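Local coordinates for protein thiosulfate reductase (Thermus thermophilus, PDB 2VPZ) that probably reduces polysulfide or thiosulfate, as an oxidoreductase that carries molybdenum, two molybdopterin guanine dinucleotides and a [4Fe-4S] cluster, at residues D665-K676 against N737-P747; W197-L205 against D221-A230. All coordinates share one frame; numbering follows the deposited sequence.

Interaction 1: residues D665-K676 against N737-P747; sequences DYVMLVNQDGVK and NFVRLEKAERP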
loop_
_atom_site.group_PDB
_atom_site.type_symbol
_atom_site.label_atom_id
_atom_site.label_comp_id
_atom_site.label_asym_id
_atom_site.label_seq_id
_atom_site.Cartn_x
_atom_site.Cartn_y
_atom_site.Cartn_z
ATOM N N ASP A 665 -25.311 -14.753 -15.987
ATOM C CA ASP A 665 -26.225 -15.128 -17.073
ATOM C C ASP A 665 -25.567 -15.760 -18.288
ATOM O O ASP A 665 -24.364 -15.630 -18.507
ATOM C CB ASP A 665 -27.059 -13.928 -17.551
ATOM C CG ASP A 665 -28.038 -13.395 -16.513
ATOM O OD1 ASP A 665 -28.161 -14.023 -15.441
ATOM O OD2 ASP A 665 -28.681 -12.350 -16.790
ATOM N N TYR A 666 -26.384 -16.445 -19.086
ATOM C CA TYR A 666 -25.963 -17.078 -20.329
ATOM C C TYR A 666 -26.737 -16.412 -21.437
ATOM O O TYR A 666 -27.767 -15.772 -21.209
ATOM C CB TYR A 666 -26.147 -18.579 -20.300
ATOM C CG TYR A 666 -24.982 -19.216 -19.592
ATOM C CD1 TYR A 666 -24.871 -19.151 -18.205
ATOM C CD2 TYR A 666 -23.942 -19.812 -20.322
ATOM C CE1 TYR A 666 -23.764 -19.651 -17.545
ATOM C CE2 TYR A 666 -22.818 -20.322 -19.682
ATOM C CZ TYR A 666 -22.733 -20.240 -18.285
ATOM O OH TYR A 666 -21.618 -20.738 -17.645
ATOM N N VAL A 667 -26.240 -16.587 -22.652
ATOM C CA VAL A 667 -26.861 -15.916 -23.794
ATOM C C VAL A 667 -26.557 -16.676 -25.094
ATOM O O VAL A 667 -25.579 -17.436 -25.147
ATOM C CB VAL A 667 -26.200 -14.471 -23.875
ATOM C CG1 VAL A 667 -25.721 -14.198 -25.295
ATOM C CG2 VAL A 667 -27.161 -13.372 -23.377
ATOM N N MET A 668 -27.415 -16.533 -26.104
ATOM C CA MET A 668 -27.107 -17.099 -27.444
ATOM C C MET A 668 -26.639 -15.886 -28.269
ATOM O O MET A 668 -27.154 -14.775 -28.084
ATOM C CB MET A 668 -28.337 -17.666 -28.195
ATOM C CG MET A 668 -29.080 -18.833 -27.582
ATOM S SD MET A 668 -28.066 -20.367 -27.483
ATOM C CE MET A 668 -27.740 -20.726 -29.241
ATOM N N LEU A 669 -25.666 -16.102 -29.152
ATOM C CA LEU A 669 -25.216 -15.039 -30.074
ATOM C C LEU A 669 -25.870 -15.360 -31.460
ATOM O O LEU A 669 -25.759 -16.470 -31.979
ATOM C CB LEU A 669 -23.660 -15.010 -30.217
ATOM C CG LEU A 669 -22.913 -14.714 -28.908
ATOM C CD1 LEU A 669 -21.412 -14.935 -29.095
ATOM C CD2 LEU A 669 -23.198 -13.276 -28.394
ATOM N N VAL A 670 -26.593 -14.384 -32.002
ATOM C CA VAL A 670 -27.244 -14.568 -33.301
ATOM C C VAL A 670 -26.625 -13.539 -34.292
ATOM O O VAL A 670 -26.526 -12.349 -33.966
ATOM C CB VAL A 670 -28.823 -14.364 -33.174
ATOM C CG1 VAL A 670 -29.533 -14.940 -34.418
ATOM C CG2 VAL A 670 -29.343 -15.066 -31.878
ATOM N N ASN A 671 -26.160 -13.979 -35.458
ATOM C CA ASN A 671 -25.558 -13.025 -36.396
ATOM C C ASN A 671 -26.580 -12.408 -37.375
ATOM O O ASN A 671 -27.750 -12.795 -37.370
ATOM C CB ASN A 671 -24.302 -13.596 -37.145
ATOM C CG ASN A 671 -24.627 -14.710 -38.158
ATOM O OD1 ASN A 671 -23.707 -15.251 -38.806
ATOM N ND2 ASN A 671 -25.901 -15.044 -38.306
ATOM N N GLN A 672 -26.143 -11.435 -38.168
ATOM C CA GLN A 672 -27.003 -10.743 -39.121
ATOM C C GLN A 672 -27.732 -11.733 -40.073
ATOM O O GLN A 672 -28.795 -11.403 -40.616
ATOM C CB GLN A 672 -26.197 -9.664 -39.896
ATOM C CG GLN A 672 -25.183 -10.179 -40.955
ATOM C CD GLN A 672 -23.894 -10.769 -40.379
ATOM O OE1 GLN A 672 -23.371 -11.778 -40.886
ATOM N NE2 GLN A 672 -23.350 -10.138 -39.332
ATOM N N ASP A 673 -27.189 -12.942 -40.236
ATOM C CA ASP A 673 -27.806 -13.976 -41.088
ATOM C C ASP A 673 -28.607 -15.080 -40.336
ATOM O O ASP A 673 -28.869 -16.138 -40.908
ATOM C CB ASP A 673 -26.752 -14.648 -42.003
ATOM C CG ASP A 673 -26.056 -13.659 -42.953
ATOM O OD1 ASP A 673 -26.760 -12.827 -43.566
ATOM O OD2 ASP A 673 -24.817 -13.722 -43.085
ATOM N N GLY A 674 -28.978 -14.838 -39.078
ATOM C CA GLY A 674 -29.716 -15.796 -38.294
ATOM C C GLY A 674 -29.013 -16.983 -37.618
ATOM O O GLY A 674 -29.639 -17.728 -36.847
ATOM N N VAL A 675 -27.735 -17.207 -37.877
ATOM C CA VAL A 675 -27.028 -18.318 -37.236
ATOM C C VAL A 675 -26.844 -18.024 -35.718
ATOM O O VAL A 675 -26.422 -16.916 -35.321
ATOM C CB VAL A 675 -25.615 -18.640 -37.918
ATOM C CG1 VAL A 675 -24.938 -19.822 -37.222
ATOM C CG2 VAL A 675 -25.809 -18.962 -39.422
ATOM N N LYS A 676 -27.234 -19.002 -34.882
ATOM C CA LYS A 676 -27.159 -18.985 -33.404
ATOM C C LYS A 676 -25.945 -19.782 -32.917
ATOM O O LYS A 676 -25.683 -20.863 -33.450
ATOM C CB LYS A 676 -28.399 -19.639 -32.776
ATOM C CG LYS A 676 -29.580 -18.766 -32.489
ATOM C CD LYS A 676 -30.871 -19.578 -32.612
ATOM C CE LYS A 676 -32.119 -18.731 -32.400
ATOM N NZ LYS A 676 -32.438 -18.524 -30.943
ATOM N N ASN A 737 -18.487 -9.086 -39.406
ATOM C CA ASN A 737 -19.709 -9.741 -38.912
ATOM C C ASN A 737 -20.257 -9.025 -37.672
ATOM O O ASN A 737 -19.500 -8.508 -36.849
ATOM C CB ASN A 737 -19.457 -11.234 -38.616
ATOM C CG ASN A 737 -19.196 -12.056 -39.888
ATOM O OD1 ASN A 737 -20.130 -12.499 -40.564
ATOM N ND2 ASN A 737 -17.915 -12.240 -40.219
ATOM N N PHE A 738 -21.581 -8.979 -37.577
ATOM C CA PHE A 738 -22.309 -8.342 -36.493
ATOM C C PHE A 738 -23.139 -9.417 -35.791
ATOM O O PHE A 738 -23.650 -10.353 -36.426
ATOM C CB PHE A 738 -23.188 -7.203 -37.060
ATOM C CG PHE A 738 -22.435 -6.226 -37.970
ATOM C CD1 PHE A 738 -22.782 -6.089 -39.316
ATOM C CD2 PHE A 738 -21.369 -5.454 -37.476
ATOM C CE1 PHE A 738 -22.066 -5.204 -40.174
ATOM C CE2 PHE A 738 -20.642 -4.559 -38.315
ATOM C CZ PHE A 738 -20.996 -4.437 -39.666
ATOM N N VAL A 739 -23.263 -9.274 -34.483
ATOM C CA VAL A 739 -23.953 -10.236 -33.653
ATOM C C VAL A 739 -24.841 -9.544 -32.592
ATOM O O VAL A 739 -24.524 -8.424 -32.167
ATOM C CB VAL A 739 -22.857 -11.123 -32.972
ATOM C CG1 VAL A 739 -22.439 -10.514 -31.633
ATOM C CG2 VAL A 739 -23.316 -12.553 -32.860
ATOM N N ARG A 740 -25.967 -10.164 -32.214
ATOM C CA ARG A 740 -26.838 -9.628 -31.157
ATOM C C ARG A 740 -27.048 -10.719 -30.079
ATOM O O ARG A 740 -26.909 -11.913 -30.367
ATOM C CB ARG A 740 -28.166 -9.138 -31.707
ATOM C CG ARG A 740 -29.004 -10.257 -32.144
ATOM C CD ARG A 740 -30.154 -9.819 -32.964
ATOM N NE ARG A 740 -31.215 -10.722 -32.620
ATOM C CZ ARG A 740 -31.640 -11.690 -33.395
ATOM N NH1 ARG A 740 -31.083 -11.842 -34.576
ATOM N NH2 ARG A 740 -32.582 -12.536 -32.974
ATOM N N LEU A 741 -27.357 -10.315 -28.846
ATOM C CA LEU A 741 -27.510 -11.250 -27.729
ATOM C C LEU A 741 -28.963 -11.506 -27.283
ATOM O O LEU A 741 -29.734 -10.570 -27.072
ATOM C CB LEU A 741 -26.640 -10.818 -26.524
ATOM C CG LEU A 741 -25.484 -9.802 -26.429
ATOM C CD1 LEU A 741 -24.770 -10.182 -25.124
ATOM C CD2 LEU A 741 -24.465 -9.770 -27.604
ATOM N N GLU A 742 -29.297 -12.783 -27.116
ATOM C CA GLU A 742 -30.628 -13.268 -26.753
ATOM C C GLU A 742 -30.516 -14.091 -25.452
ATOM O O GLU A 742 -29.759 -15.057 -25.411
ATOM C CB GLU A 742 -31.123 -14.130 -27.924
ATOM C CG GLU A 742 -32.531 -14.730 -27.875
ATOM C CD GLU A 742 -32.856 -15.565 -29.134
ATOM O OE1 GLU A 742 -32.659 -16.805 -29.104
ATOM O OE2 GLU A 742 -33.287 -14.953 -30.149
ATOM N N LYS A 743 -31.236 -13.700 -24.400
ATOM C CA LYS A 743 -31.214 -14.404 -23.102
ATOM C C LYS A 743 -31.438 -15.931 -23.260
ATOM O O LYS A 743 -32.355 -16.371 -23.956
ATOM C CB LYS A 743 -32.264 -13.809 -22.143
ATOM C CG LYS A 743 -31.760 -13.384 -20.736
ATOM C CD LYS A 743 -30.940 -14.457 -19.983
ATOM C CE LYS A 743 -31.133 -14.379 -18.444
ATOM N NZ LYS A 743 -31.896 -13.169 -17.931
ATOM N N ALA A 744 -30.605 -16.732 -22.602
ATOM C CA ALA A 744 -30.676 -18.189 -22.691
ATOM C C ALA A 744 -30.543 -18.826 -21.300
ATOM O O ALA A 744 -30.219 -18.126 -20.348
ATOM C CB ALA A 744 -29.545 -18.703 -23.630
ATOM N N GLU A 745 -30.806 -20.129 -21.188
ATOM C CA GLU A 745 -30.698 -20.877 -19.922
ATOM C C GLU A 745 -29.254 -21.309 -19.661
ATOM O O GLU A 745 -28.509 -21.568 -20.609
ATOM C CB GLU A 745 -31.494 -22.204 -19.939
ATOM C CG GLU A 745 -33.003 -22.177 -20.204
ATOM C CD GLU A 745 -33.841 -21.769 -18.982
ATOM O OE1 GLU A 745 -33.258 -21.549 -17.892
ATOM O OE2 GLU A 745 -35.087 -21.672 -19.122
ATOM N N ARG A 746 -28.868 -21.415 -18.390
ATOM C CA ARG A 746 -27.540 -21.940 -18.041
ATOM C C ARG A 746 -27.476 -23.372 -18.701
ATOM O O ARG A 746 -28.492 -24.090 -18.724
ATOM C CB ARG A 746 -27.359 -22.040 -16.495
ATOM C CG ARG A 746 -26.967 -23.458 -15.966
ATOM C CD ARG A 746 -26.332 -23.511 -14.529
ATOM N NE ARG A 746 -25.107 -22.712 -14.335
ATOM C CZ ARG A 746 -23.892 -22.936 -14.851
ATOM N NH1 ARG A 746 -23.660 -23.971 -15.645
ATOM N NH2 ARG A 746 -22.886 -22.109 -14.561
ATOM N N PRO A 747 -26.312 -23.788 -19.265
ATOM C CA PRO A 747 -26.265 -25.126 -19.877
ATOM C C PRO A 747 -26.074 -26.294 -18.873
ATOM O O PRO A 747 -25.495 -26.111 -17.804
ATOM C CB PRO A 747 -25.114 -25.022 -20.872
ATOM C CG PRO A 747 -24.151 -24.100 -20.163
ATOM C CD PRO A 747 -25.073 -23.045 -19.528
HETATM O O HOH W 1 -29.028 -17.456 -18.072
#
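Pro-747 sets its CD over one face of the Tyr-666 ring, 3.6 Å from the ring centroid and 16° off the normal, in a CH-pi contact. The guanidinium of Arg-746 turns a face to CE1 of the same ring, its plane tilted 63° from the phenol, while the Tyr-666 hydroxyl bonds to Glu-646. With an alanine here, Pro-747 is likely to lose its aromatic floor and Glu-646 this hydroxyl partner.

On the face of the sheet that carries Tyr-666, Glu-742 has CG anti to its backbone N (chi1 -177°) and an extended chain beyond, which carries its carboxylate to Lys-676. In this salt bridge Lys-676 NZ lies 2.5 Å from Glu-742 OE1, on the syn lone pair. Glu-742 OE2 makes a long ion pair with Arg-740 NH2, and the Arg-740 guanidinium turns one face to Val-670 CB, with Arg-740 NH1 3.5 Å from Val-670 CG1.

The reverse face is greasy: Leu-669 CD2 touches Leu-741 CD2 at 3.8 Å and Leu-669 CB meets Val-739 CG2 at 3.6 Å, with Val-693 and Ile-695 of strand 692-696 packed against these residues.

Backbone bonds set this register, Met-668 pairing twice with Glu-742 (Met-668 N to Glu-742 O 2.9 Å) and Val-670 twice with Arg-740. A water accepts from Tyr-666 N and donates to Ala-744 O. A type I turn from Asn-671 to Gly-674 leads back into strand 676-683, so 666-671 runs antiparallel between two neighbours in the mixed sheet of the molybdopterin dinucleotide-binding domain, a member of the double-psi beta-barrel clan.

Interaction 2: residues W197-L205 against D221-A230; sequences WENARYIVL and DFALALKNGA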
loop_
_atom_site.group_PDB
_atom_site.type_symbol
_atom_site.label_atom_id
_atom_site.label_comp_id
_atom_site.label_asym_id
_atom_site.label_seq_id
_atom_site.Cartn_x
_atom_site.Cartn_y
_atom_site.Cartn_z
ATOM N N TRP A 197 13.510 -5.794 -29.526
ATOM C CA TRP A 197 12.801 -5.335 -28.333
ATOM C C TRP A 197 13.658 -4.785 -27.198
ATOM O O TRP A 197 13.283 -3.833 -26.504
ATOM C CB TRP A 197 11.934 -6.447 -27.725
ATOM C CG TRP A 197 10.878 -7.050 -28.600
ATOM C CD1 TRP A 197 10.986 -8.166 -29.400
ATOM C CD2 TRP A 197 9.503 -6.634 -28.691
ATOM N NE1 TRP A 197 9.769 -8.451 -29.974
ATOM C CE2 TRP A 197 8.841 -7.534 -29.555
ATOM C CE3 TRP A 197 8.767 -5.586 -28.116
ATOM C CZ2 TRP A 197 7.470 -7.417 -29.866
ATOM C CZ3 TRP A 197 7.403 -5.454 -28.418
ATOM C CH2 TRP A 197 6.772 -6.373 -29.292
ATOM N N GLU A 198 14.813 -5.399 -26.997
ATOM C CA GLU A 198 15.711 -5.041 -25.910
ATOM C C GLU A 198 16.310 -3.632 -25.959
ATOM O O GLU A 198 16.701 -3.079 -24.926
ATOM C CB GLU A 198 16.783 -6.113 -25.787
ATOM C CG GLU A 198 17.591 -6.258 -27.050
ATOM C CD GLU A 198 18.873 -7.042 -26.828
ATOM O OE1 GLU A 198 19.883 -6.728 -27.484
ATOM O OE2 GLU A 198 18.828 -7.959 -25.980
ATOM N N ASN A 199 16.403 -3.044 -27.150
ATOM C CA ASN A 199 16.901 -1.673 -27.290
ATOM C C ASN A 199 15.766 -0.663 -27.567
ATOM O O ASN A 199 16.002 0.544 -27.583
ATOM C CB ASN A 199 17.990 -1.550 -28.368
ATOM C CG ASN A 199 19.252 -2.331 -28.039
ATOM O OD1 ASN A 199 19.796 -2.213 -26.937
ATOM N ND2 ASN A 199 19.725 -3.141 -28.991
ATOM N N ALA A 200 14.541 -1.152 -27.785
ATOM C CA ALA A 200 13.373 -0.277 -28.039
ATOM C C ALA A 200 13.078 0.652 -26.822
ATOM O O ALA A 200 13.219 0.243 -25.663
ATOM C CB ALA A 200 12.147 -1.110 -28.425
ATOM N N ARG A 201 12.636 1.883 -27.088
ATOM C CA ARG A 201 12.414 2.911 -26.042
ATOM C C ARG A 201 11.005 3.445 -25.888
ATOM O O ARG A 201 10.626 4.058 -24.872
ATOM C CB ARG A 201 13.327 4.087 -26.325
ATOM C CG ARG A 201 14.754 3.877 -25.908
ATOM C CD ARG A 201 14.867 4.063 -24.403
ATOM N NE ARG A 201 14.892 2.817 -23.636
ATOM C CZ ARG A 201 14.795 2.723 -22.315
ATOM N NH1 ARG A 201 14.659 3.820 -21.586
ATOM N NH2 ARG A 201 14.829 1.532 -21.725
ATOM N N TYR A 202 10.264 3.220 -26.967
ATOM C CA TYR A 202 8.871 3.635 -27.138
ATOM C C TYR A 202 8.314 2.618 -28.160
ATOM O O TYR A 202 8.863 2.457 -29.254
ATOM C CB TYR A 202 8.878 5.064 -27.715
ATOM C CG TYR A 202 7.536 5.775 -27.668
ATOM C CD1 TYR A 202 7.133 6.497 -26.540
ATOM C CD2 TYR A 202 6.670 5.753 -28.772
ATOM C CE1 TYR A 202 5.923 7.181 -26.498
ATOM C CE2 TYR A 202 5.450 6.435 -28.757
ATOM C CZ TYR A 202 5.080 7.148 -27.618
ATOM O OH TYR A 202 3.889 7.823 -27.572
ATOM N N ILE A 203 7.231 1.947 -27.790
ATOM C CA ILE A 203 6.599 0.918 -28.623
ATOM C C ILE A 203 5.089 1.138 -28.893
ATOM O O ILE A 203 4.318 1.331 -27.951
ATOM C CB ILE A 203 6.798 -0.498 -27.945
ATOM C CG1 ILE A 203 8.284 -0.802 -27.795
ATOM C CG2 ILE A 203 6.071 -1.610 -28.745
ATOM C CD1 ILE A 203 8.578 -2.065 -26.964
ATOM N N VAL A 204 4.660 1.120 -30.152
ATOM C CA VAL A 204 3.234 1.295 -30.452
ATOM C C VAL A 204 2.598 0.017 -31.034
ATOM O O VAL A 204 2.962 -0.437 -32.130
ATOM C CB VAL A 204 2.967 2.533 -31.415
ATOM C CG1 VAL A 204 1.444 2.725 -31.615
ATOM C CG2 VAL A 204 3.589 3.824 -30.825
ATOM N N LEU A 205 1.666 -0.552 -30.264
ATOM C CA LEU A 205 0.927 -1.773 -30.593
ATOM C C LEU A 205 -0.458 -1.480 -31.163
ATOM O O LEU A 205 -1.301 -0.849 -30.504
ATOM C CB LEU A 205 0.768 -2.695 -29.347
ATOM C CG LEU A 205 2.072 -3.091 -28.618
ATOM C CD1 LEU A 205 1.764 -3.954 -27.384
ATOM C CD2 LEU A 205 3.018 -3.827 -29.595
ATOM N N ASP A 221 10.567 -10.996 -24.263
ATOM C CA ASP A 221 11.116 -9.721 -24.753
ATOM C C ASP A 221 10.307 -8.459 -24.365
ATOM O O ASP A 221 10.859 -7.408 -23.947
ATOM C CB ASP A 221 11.308 -9.737 -26.303
ATOM C CG ASP A 221 12.352 -10.774 -26.774
ATOM O OD1 ASP A 221 13.210 -11.172 -25.952
ATOM O OD2 ASP A 221 12.313 -11.151 -27.970
ATOM N N PHE A 222 8.985 -8.547 -24.521
ATOM C CA PHE A 222 8.046 -7.474 -24.158
ATOM C C PHE A 222 8.211 -7.166 -22.651
ATOM O O PHE A 222 8.298 -5.993 -22.252
ATOM C CB PHE A 222 6.596 -7.923 -24.469
ATOM C CG PHE A 222 5.511 -6.877 -24.123
ATOM C CD1 PHE A 222 5.444 -5.640 -24.785
ATOM C CD2 PHE A 222 4.538 -7.166 -23.158
ATOM C CE1 PHE A 222 4.415 -4.712 -24.501
ATOM C CE2 PHE A 222 3.512 -6.254 -22.846
ATOM C CZ PHE A 222 3.445 -5.021 -23.523
ATOM N N ALA A 223 8.251 -8.214 -21.825
ATOM C CA ALA A 223 8.426 -8.076 -20.379
ATOM C C ALA A 223 9.783 -7.423 -20.024
ATOM O O ALA A 223 9.871 -6.621 -19.090
ATOM C CB ALA A 223 8.286 -9.446 -19.673
ATOM N N LEU A 224 10.833 -7.746 -20.770
ATOM C CA LEU A 224 12.161 -7.167 -20.549
ATOM C C LEU A 224 12.188 -5.682 -20.952
ATOM O O LEU A 224 12.835 -4.856 -20.285
ATOM C CB LEU A 224 13.257 -7.968 -21.284
ATOM C CG LEU A 224 13.518 -9.321 -20.582
ATOM C CD1 LEU A 224 14.409 -10.224 -21.455
ATOM C CD2 LEU A 224 14.138 -9.061 -19.187
ATOM N N ALA A 225 11.474 -5.337 -22.026
ATOM C CA ALA A 225 11.370 -3.937 -22.453
ATOM C C ALA A 225 10.668 -3.130 -21.335
ATOM O O ALA A 225 11.185 -2.111 -20.897
ATOM C CB ALA A 225 10.568 -3.806 -23.791
ATOM N N LEU A 226 9.513 -3.589 -20.849
ATOM C CA LEU A 226 8.803 -2.872 -19.770
ATOM C C LEU A 226 9.747 -2.584 -18.577
ATOM O O LEU A 226 9.815 -1.458 -18.045
ATOM C CB LEU A 226 7.570 -3.668 -19.269
ATOM C CG LEU A 226 6.320 -3.599 -20.165
ATOM C CD1 LEU A 226 5.175 -4.461 -19.591
ATOM C CD2 LEU A 226 5.880 -2.123 -20.322
ATOM N N LYS A 227 10.471 -3.639 -18.214
ATOM C CA LYS A 227 11.461 -3.718 -17.135
ATOM C C LYS A 227 12.564 -2.645 -17.198
ATOM O O LYS A 227 12.929 -2.068 -16.172
ATOM C CB LYS A 227 12.094 -5.108 -17.132
ATOM C CG LYS A 227 12.969 -5.403 -15.927
ATOM C CD LYS A 227 12.195 -6.206 -14.880
ATOM C CE LYS A 227 12.677 -5.958 -13.443
ATOM N NZ LYS A 227 13.917 -6.730 -13.114
ATOM N N ASN A 228 13.114 -2.410 -18.387
ATOM C CA ASN A 228 14.140 -1.390 -18.625
ATOM C C ASN A 228 13.609 0.031 -18.870
ATOM O O ASN A 228 14.350 0.903 -19.312
ATOM C CB ASN A 228 15.046 -1.763 -19.796
ATOM C CG ASN A 228 15.576 -3.155 -19.711
ATOM O OD1 ASN A 228 15.706 -3.678 -18.603
ATOM N ND2 ASN A 228 15.884 -3.764 -20.857
ATOM N N GLY A 229 12.331 0.269 -18.628
ATOM C CA GLY A 229 11.795 1.586 -18.861
ATOM C C GLY A 229 11.330 1.871 -20.274
ATOM O O GLY A 229 11.580 2.955 -20.841
ATOM N N ALA A 230 10.694 0.868 -20.864
ATOM C CA ALA A 230 10.114 0.939 -22.209
ATOM C C ALA A 230 8.638 1.303 -22.047
ATOM O O ALA A 230 7.831 0.536 -21.470
ATOM C CB ALA A 230 10.237 -0.427 -22.965
#
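Trp-197 leans on the helix through Asp-221 first: its CB lies 3.6 Å from Asp-221 CB, and one bond farther CG keeps the same neighbour. Trp-197 CD1 then lies 3.5 Å from Asp-221 CB, near OD2 as well, with the indole and carboxylate planes 39° apart. The other carboxylate oxygen, OD1, is held by a salt bridge to Arg-75. At the far end of the indole, Trp-197 CZ3 lies 4.1 Å from Phe-222 CD1, at the edge of the phenyl ring. Phe-222 also offers CE1 to Leu-205 CD1 on the strand. Between these aromatics and the helix end, Ala-225 CB touches Ile-203 CD1 at 4.1 Å.

Arg-201 starts out away from the helix but bends back at chi2 and chi3. Its NH2 gives a hydrogen bond of 2.5 Å to Asn-228 O, which lies in the guanidinium plane, whereas Gly-229 O sits over a face of the group. Gly-229, at positive phi, fits the C-prime place of a Schellman motif, its N bonding to Leu-226 O. The contact is thus oily along the helix flank and polar at its end, where the arginine's charge probably offsets the partial negative charge of the terminal carbonyls.

In the fold
Both contacts are partly buried, with 8 of 20 touching residues buried in interaction 1 and 7 of 12 in interaction 2. Interaction 1 joins neighbouring strands within one mixed sheet, so main-chain bonds do most of the work; the Lys-676/Glu-742/Arg-740 network lies on one face and a leucine-valine cluster on the other. Interaction 2 packs a helix on a parallel sheet, inside the beta-alpha-beta unit 202-206, 216-227, 231-235; a single side-chain bond to the main chain crosses, and side-chain packing supplies the rest. Another protein chain packs on that helix, while none touches interaction 1. Their centres are 40 Å apart, yet the side chains of Asn-737 and Leu-205 are each about 8 Å from a bound molybdopterin guanine dinucleotide.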